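Local structure of ammonium transporter (Kuenenia stuttgartiensis, 6EU6) at residues T210-N224 / F270-S284. The protein probably senses ammonium as the membrane-embedded Amt-type sensor of a histidine kinase and passes the signal across the membrane. Numbering follows the deposited sequence.
Sequences TLGTFFLWFGWFGFN and FTAILAGLVAITASS
Trp220 lies against Leu277, whose CB stands 3.6 Å from the centroid of the indole six-membered ring and 18° off its normal, a CH-pi contact over the face. Leu277 CD1 follows the same ring to Trp220 CE3 and then reaches the root of Trp217, 3.9 Å from its CB. Leu274 CD2 approaches Trp220 CZ3 at the edge, near the ring plane; Val278 CG2 comes obliquely, 3.6 Å from Trp220 CZ2.

Next to the indole, the Thr281 hydroxyl donates to Leu277 O at 2.9 Å, four residues earlier in the chain; a chi1 of -68° sets OG1 beside the backbone N, leaving CG2 to meet the edge of Phe223. Toward the other end, Phe270 crosses two threonines at about right angles: Thr210 OG1 sits at the ring edge, 3.4 Å from Phe270 CZ, and Thr213 OG1 is oblique. Both hydroxyls are already hydrogen-bonded within their own helix, to Val206 O and Ala209 O.

In the second shell, Trp217 NE1 is hydrogen-bonded to Asn243 OD1, and His171 meets the rings of both Trp220 and Phe223. A neighbouring subunit brings Phe21 against Trp217. The axes of helices 210-224 and 270-280 run nearly parallel, 9° apart, with a closest approach of 10.6 Å, a wide spacing filled by large side chains: helices 206-226 and 266-280 pair within the membrane-spanning bundle of the trimeric ammonium transporter fold.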
loop_
_atom_site.group_PDB
_atom_site.type_symbol
_atom_site.label_atom_id
_atom_site.label_comp_id
_atom_site.label_asym_id
_atom_site.label_seq_id
_atom_site.Cartn_x
_atom_site.Cartn_y
_atom_site.Cartn_z
ATOM N N THR A 210 -9.478 -3.314 10.437
ATOM C CA THR A 210 -8.986 -4.521 9.787
ATOM C C THR A 210 -8.005 -4.094 8.708
ATOM O O THR A 210 -6.876 -4.648 8.602
ATOM C CB THR A 210 -10.149 -5.333 9.172
ATOM O OG1 THR A 210 -11.074 -5.663 10.197
ATOM C CG2 THR A 210 -9.657 -6.637 8.623
ATOM N N LEU A 211 -8.388 -3.088 7.923
ATOM C CA LEU A 211 -7.474 -2.612 6.891
ATOM C C LEU A 211 -6.185 -2.056 7.580
ATOM O O LEU A 211 -5.066 -2.293 7.084
ATOM C CB LEU A 211 -8.117 -1.579 5.970
ATOM C CG LEU A 211 -9.330 -2.060 5.149
ATOM C CD1 LEU A 211 -9.878 -0.965 4.209
ATOM C CD2 LEU A 211 -9.061 -3.312 4.354
ATOM N N GLY A 212 -6.359 -1.389 8.723
ATOM C CA GLY A 212 -5.244 -0.892 9.507
ATOM C C GLY A 212 -4.294 -2.007 9.933
ATOM O O GLY A 212 -3.092 -1.908 9.748
ATOM N N THR A 213 -4.865 -3.115 10.398
ATOM C CA THR A 213 -4.044 -4.239 10.838
ATOM C C THR A 213 -3.241 -4.766 9.670
ATOM O O THR A 213 -2.066 -5.005 9.787
ATOM C CB THR A 213 -4.983 -5.335 11.444
ATOM O OG1 THR A 213 -5.697 -4.765 12.556
ATOM C CG2 THR A 213 -4.235 -6.503 11.863
ATOM N N PHE A 214 -3.869 -4.961 8.504
ATOM C CA PHE A 214 -3.118 -5.423 7.344
ATOM C C PHE A 214 -1.984 -4.502 6.918
ATOM O O PHE A 214 -0.885 -4.954 6.560
ATOM C CB PHE A 214 -4.034 -5.695 6.165
ATOM C CG PHE A 214 -4.711 -7.036 6.175
ATOM C CD1 PHE A 214 -3.986 -8.227 6.048
ATOM C CD2 PHE A 214 -6.112 -7.105 6.205
ATOM C CE1 PHE A 214 -4.675 -9.476 6.004
ATOM C CE2 PHE A 214 -6.776 -8.363 6.152
ATOM C CZ PHE A 214 -6.020 -9.505 6.011
ATOM N N PHE A 215 -2.219 -3.180 6.929
ATOM C CA PHE A 215 -1.175 -2.257 6.597
ATOM C C PHE A 215 -0.021 -2.328 7.569
ATOM O O PHE A 215 1.152 -2.188 7.198
ATOM C CB PHE A 215 -1.637 -0.792 6.675
ATOM C CG PHE A 215 -2.388 -0.350 5.495
ATOM C CD1 PHE A 215 -1.770 -0.296 4.269
ATOM C CD2 PHE A 215 -3.709 0.109 5.632
ATOM C CE1 PHE A 215 -2.489 0.148 3.152
ATOM C CE2 PHE A 215 -4.426 0.517 4.536
ATOM C CZ PHE A 215 -3.819 0.497 3.288
ATOM N N LEU A 216 -0.370 -2.443 8.850
ATOM C CA LEU A 216 0.655 -2.504 9.885
ATOM C C LEU A 216 1.505 -3.731 9.720
ATOM O O LEU A 216 2.740 -3.678 9.834
ATOM C CB LEU A 216 0.027 -2.437 11.272
ATOM C CG LEU A 216 -0.559 -1.035 11.639
ATOM C CD1 LEU A 216 -1.338 -1.115 12.960
ATOM C CD2 LEU A 216 0.520 -0.004 11.777
ATOM N N TRP A 217 0.818 -4.836 9.482
ATOM C CA TRP A 217 1.491 -6.153 9.319
ATOM C C TRP A 217 2.466 -6.099 8.093
ATOM O O TRP A 217 3.660 -6.480 8.148
ATOM C CB TRP A 217 0.393 -7.193 9.204
ATOM C CG TRP A 217 0.730 -8.685 9.084
ATOM C CD1 TRP A 217 1.874 -9.252 8.640
ATOM C CD2 TRP A 217 -0.146 -9.755 9.412
ATOM N NE1 TRP A 217 1.735 -10.643 8.603
ATOM C CE2 TRP A 217 0.511 -10.966 9.094
ATOM C CE3 TRP A 217 -1.437 -9.803 9.882
ATOM C CZ2 TRP A 217 -0.072 -12.205 9.264
ATOM C CZ3 TRP A 217 -2.036 -11.038 10.053
ATOM C CH2 TRP A 217 -1.339 -12.232 9.756
ATOM N N PHE A 218 1.952 -5.604 6.972
ATOM C CA PHE A 218 2.755 -5.355 5.788
ATOM C C PHE A 218 3.935 -4.480 6.088
ATOM O O PHE A 218 5.043 -4.835 5.799
ATOM C CB PHE A 218 1.910 -4.665 4.745
ATOM C CG PHE A 218 2.662 -4.220 3.571
ATOM C CD1 PHE A 218 2.891 -5.092 2.503
ATOM C CD2 PHE A 218 3.062 -2.922 3.464
ATOM C CE1 PHE A 218 3.557 -4.662 1.372
ATOM C CE2 PHE A 218 3.793 -2.467 2.361
ATOM C CZ PHE A 218 4.040 -3.344 1.302
ATOM N N GLY A 219 3.697 -3.334 6.678
ATOM C CA GLY A 219 4.809 -2.486 7.104
ATOM C C GLY A 219 5.840 -3.117 8.011
ATOM O O GLY A 219 7.046 -2.813 7.900
ATOM N N TRP A 220 5.385 -3.985 8.916
ATOM C CA TRP A 220 6.307 -4.675 9.857
ATOM C C TRP A 220 7.289 -5.563 9.121
ATOM O O TRP A 220 8.385 -5.808 9.622
ATOM C CB TRP A 220 5.537 -5.483 10.954
ATOM C CG TRP A 220 5.594 -4.811 12.238
ATOM C CD1 TRP A 220 6.728 -4.520 12.945
ATOM C CD2 TRP A 220 4.493 -4.344 13.036
ATOM N NE1 TRP A 220 6.385 -3.868 14.134
ATOM C CE2 TRP A 220 5.034 -3.785 14.230
ATOM C CE3 TRP A 220 3.119 -4.418 12.914
ATOM C CZ2 TRP A 220 4.253 -3.255 15.224
ATOM C CZ3 TRP A 220 2.338 -3.874 13.914
ATOM C CH2 TRP A 220 2.921 -3.295 15.053
ATOM N N PHE A 221 6.919 -6.031 7.910
ATOM C CA PHE A 221 7.869 -6.724 7.069
ATOM C C PHE A 221 9.109 -5.892 6.764
ATOM O O PHE A 221 10.282 -6.416 6.822
ATOM C CB PHE A 221 7.243 -7.232 5.743
ATOM C CG PHE A 221 6.176 -8.304 5.913
ATOM C CD1 PHE A 221 6.244 -9.255 6.935
ATOM C CD2 PHE A 221 5.082 -8.341 5.067
ATOM C CE1 PHE A 221 5.257 -10.217 7.063
ATOM C CE2 PHE A 221 4.083 -9.291 5.224
ATOM C CZ PHE A 221 4.198 -10.231 6.215
ATOM N N GLY A 222 8.879 -4.608 6.454
ATOM C CA GLY A 222 9.992 -3.686 6.249
ATOM C C GLY A 222 10.689 -3.348 7.561
ATOM O O GLY A 222 11.903 -3.205 7.647
ATOM N N PHE A 223 9.886 -3.156 8.585
ATOM C CA PHE A 223 10.430 -2.818 9.920
ATOM C C PHE A 223 11.451 -3.834 10.369
ATOM O O PHE A 223 12.612 -3.484 10.706
ATOM C CB PHE A 223 9.228 -2.724 10.854
ATOM C CG PHE A 223 9.416 -1.820 12.011
ATOM C CD1 PHE A 223 9.959 -2.341 13.194
ATOM C CD2 PHE A 223 8.873 -0.578 12.020
ATOM C CE1 PHE A 223 10.079 -1.513 14.309
ATOM C CE2 PHE A 223 9.060 0.282 13.104
ATOM C CZ PHE A 223 9.686 -0.205 14.235
ATOM N N ASN A 224 11.076 -5.124 10.232
ATOM C CA ASN A 224 11.948 -6.241 10.582
ATOM C C ASN A 224 13.013 -6.568 9.524
ATOM O O ASN A 224 14.201 -6.594 9.812
ATOM C CB ASN A 224 11.127 -7.492 10.887
ATOM C CG ASN A 224 10.505 -7.456 12.297
ATOM O OD1 ASN A 224 9.394 -7.076 12.491
ATOM N ND2 ASN A 224 11.243 -7.933 13.251
ATOM N N PHE A 270 -7.415 -8.068 17.219
ATOM C CA PHE A 270 -6.429 -7.132 16.652
ATOM C C PHE A 270 -5.312 -6.876 17.607
ATOM O O PHE A 270 -4.123 -6.912 17.239
ATOM C CB PHE A 270 -7.055 -5.736 16.343
ATOM C CG PHE A 270 -8.212 -5.749 15.342
ATOM C CD1 PHE A 270 -8.155 -6.449 14.196
ATOM C CD2 PHE A 270 -9.303 -4.954 15.543
ATOM C CE1 PHE A 270 -9.197 -6.483 13.279
ATOM C CE2 PHE A 270 -10.352 -4.965 14.640
ATOM C CZ PHE A 270 -10.274 -5.710 13.490
ATOM N N THR A 271 -5.665 -6.628 18.872
ATOM C CA THR A 271 -4.640 -6.404 19.910
ATOM C C THR A 271 -3.606 -7.516 19.881
ATOM O O THR A 271 -2.429 -7.283 19.970
ATOM C CB THR A 271 -5.293 -6.266 21.303
ATOM O OG1 THR A 271 -6.130 -5.139 21.285
ATOM C CG2 THR A 271 -4.268 -6.098 22.409
ATOM N N ALA A 272 -4.068 -8.757 19.834
ATOM C CA ALA A 272 -3.171 -9.838 19.917
ATOM C C ALA A 272 -2.221 -9.926 18.687
ATOM O O ALA A 272 -1.045 -10.228 18.843
ATOM C CB ALA A 272 -3.963 -11.115 20.107
ATOM N N ILE A 273 -2.784 -9.727 17.465
ATOM C CA ILE A 273 -2.022 -9.746 16.251
ATOM C C ILE A 273 -0.918 -8.699 16.323
ATOM O O ILE A 273 0.241 -9.005 16.106
ATOM C CB ILE A 273 -2.942 -9.551 15.018
ATOM C CG1 ILE A 273 -3.801 -10.825 14.894
ATOM C CG2 ILE A 273 -2.069 -9.348 13.803
ATOM C CD1 ILE A 273 -4.961 -10.693 13.944
ATOM N N LEU A 274 -1.298 -7.470 16.649
ATOM C CA LEU A 274 -0.324 -6.421 16.681
ATOM C C LEU A 274 0.744 -6.635 17.786
ATOM O O LEU A 274 1.919 -6.333 17.571
ATOM C CB LEU A 274 -1.009 -5.070 16.844
ATOM C CG LEU A 274 -1.989 -4.540 15.831
ATOM C CD1 LEU A 274 -2.211 -3.050 16.168
ATOM C CD2 LEU A 274 -1.445 -4.696 14.459
ATOM N N ALA A 275 0.313 -7.131 18.956
ATOM C CA ALA A 275 1.260 -7.470 20.032
ATOM C C ALA A 275 2.250 -8.531 19.612
ATOM O O ALA A 275 3.426 -8.449 19.910
ATOM C CB ALA A 275 0.548 -7.895 21.304
ATOM N N GLY A 276 1.817 -9.503 18.838
ATOM C CA GLY A 276 2.759 -10.462 18.328
ATOM C C GLY A 276 3.769 -9.914 17.362
ATOM O O GLY A 276 4.935 -10.312 17.431
ATOM N N LEU A 277 3.312 -9.001 16.484
ATOM C CA LEU A 277 4.188 -8.257 15.660
ATOM C C LEU A 277 5.236 -7.474 16.463
ATOM O O LEU A 277 6.416 -7.531 16.154
ATOM C CB LEU A 277 3.427 -7.416 14.665
ATOM C CG LEU A 277 2.739 -8.266 13.545
ATOM C CD1 LEU A 277 1.546 -7.544 12.924
ATOM C CD2 LEU A 277 3.710 -8.715 12.453
ATOM N N VAL A 278 4.783 -6.775 17.463
ATOM C CA VAL A 278 5.667 -5.973 18.316
ATOM C C VAL A 278 6.704 -6.912 18.936
ATOM O O VAL A 278 7.899 -6.676 18.836
ATOM C CB VAL A 278 4.884 -5.201 19.373
ATOM C CG1 VAL A 278 5.833 -4.702 20.467
ATOM C CG2 VAL A 278 4.128 -4.004 18.744
ATOM N N ALA A 279 6.259 -8.060 19.436
ATOM C CA ALA A 279 7.162 -8.940 20.145
ATOM C C ALA A 279 8.241 -9.517 19.278
ATOM O O ALA A 279 9.445 -9.554 19.670
ATOM C CB ALA A 279 6.400 -10.047 20.844
ATOM N N ILE A 280 7.856 -9.925 18.062
ATOM C CA ILE A 280 8.813 -10.549 17.158
ATOM C C ILE A 280 9.842 -9.552 16.609
ATOM O O ILE A 280 10.902 -9.939 16.166
ATOM C CB ILE A 280 8.123 -11.332 16.042
ATOM C CG1 ILE A 280 9.064 -12.343 15.464
ATOM C CG2 ILE A 280 7.657 -10.385 14.910
ATOM C CD1 ILE A 280 9.416 -13.465 16.414
ATOM N N THR A 281 9.549 -8.264 16.754
ATOM C CA THR A 281 10.443 -7.200 16.370
ATOM C C THR A 281 11.754 -7.254 17.151
ATOM O O THR A 281 12.788 -6.685 16.717
ATOM C CB THR A 281 9.706 -5.816 16.545
ATOM O OG1 THR A 281 8.646 -5.743 15.550
ATOM C CG2 THR A 281 10.481 -4.722 16.209
ATOM N N ALA A 282 11.734 -7.865 18.329
ATOM C CA ALA A 282 12.988 -7.912 19.158
ATOM C C ALA A 282 13.962 -8.930 18.609
ATOM O O ALA A 282 15.142 -8.827 18.867
ATOM C CB ALA A 282 12.680 -8.310 20.586
ATOM N N SER A 283 13.461 -9.956 17.927
ATOM C CA SER A 283 14.245 -11.140 17.723
ATOM C C SER A 283 14.102 -11.803 16.381
ATOM O O SER A 283 14.641 -12.890 16.165
ATOM C CB SER A 283 13.884 -12.160 18.796
ATOM O OG SER A 283 12.559 -12.599 18.604
ATOM N N SER A 284 13.447 -11.166 15.421
ATOM C CA SER A 284 13.084 -11.914 14.206
ATOM C C SER A 284 14.295 -12.378 13.397
ATOM O O SER A 284 14.153 -13.273 12.586
ATOM C CB SER A 284 12.114 -11.103 13.326
ATOM O OG SER A 284 12.729 -9.887 13.054
#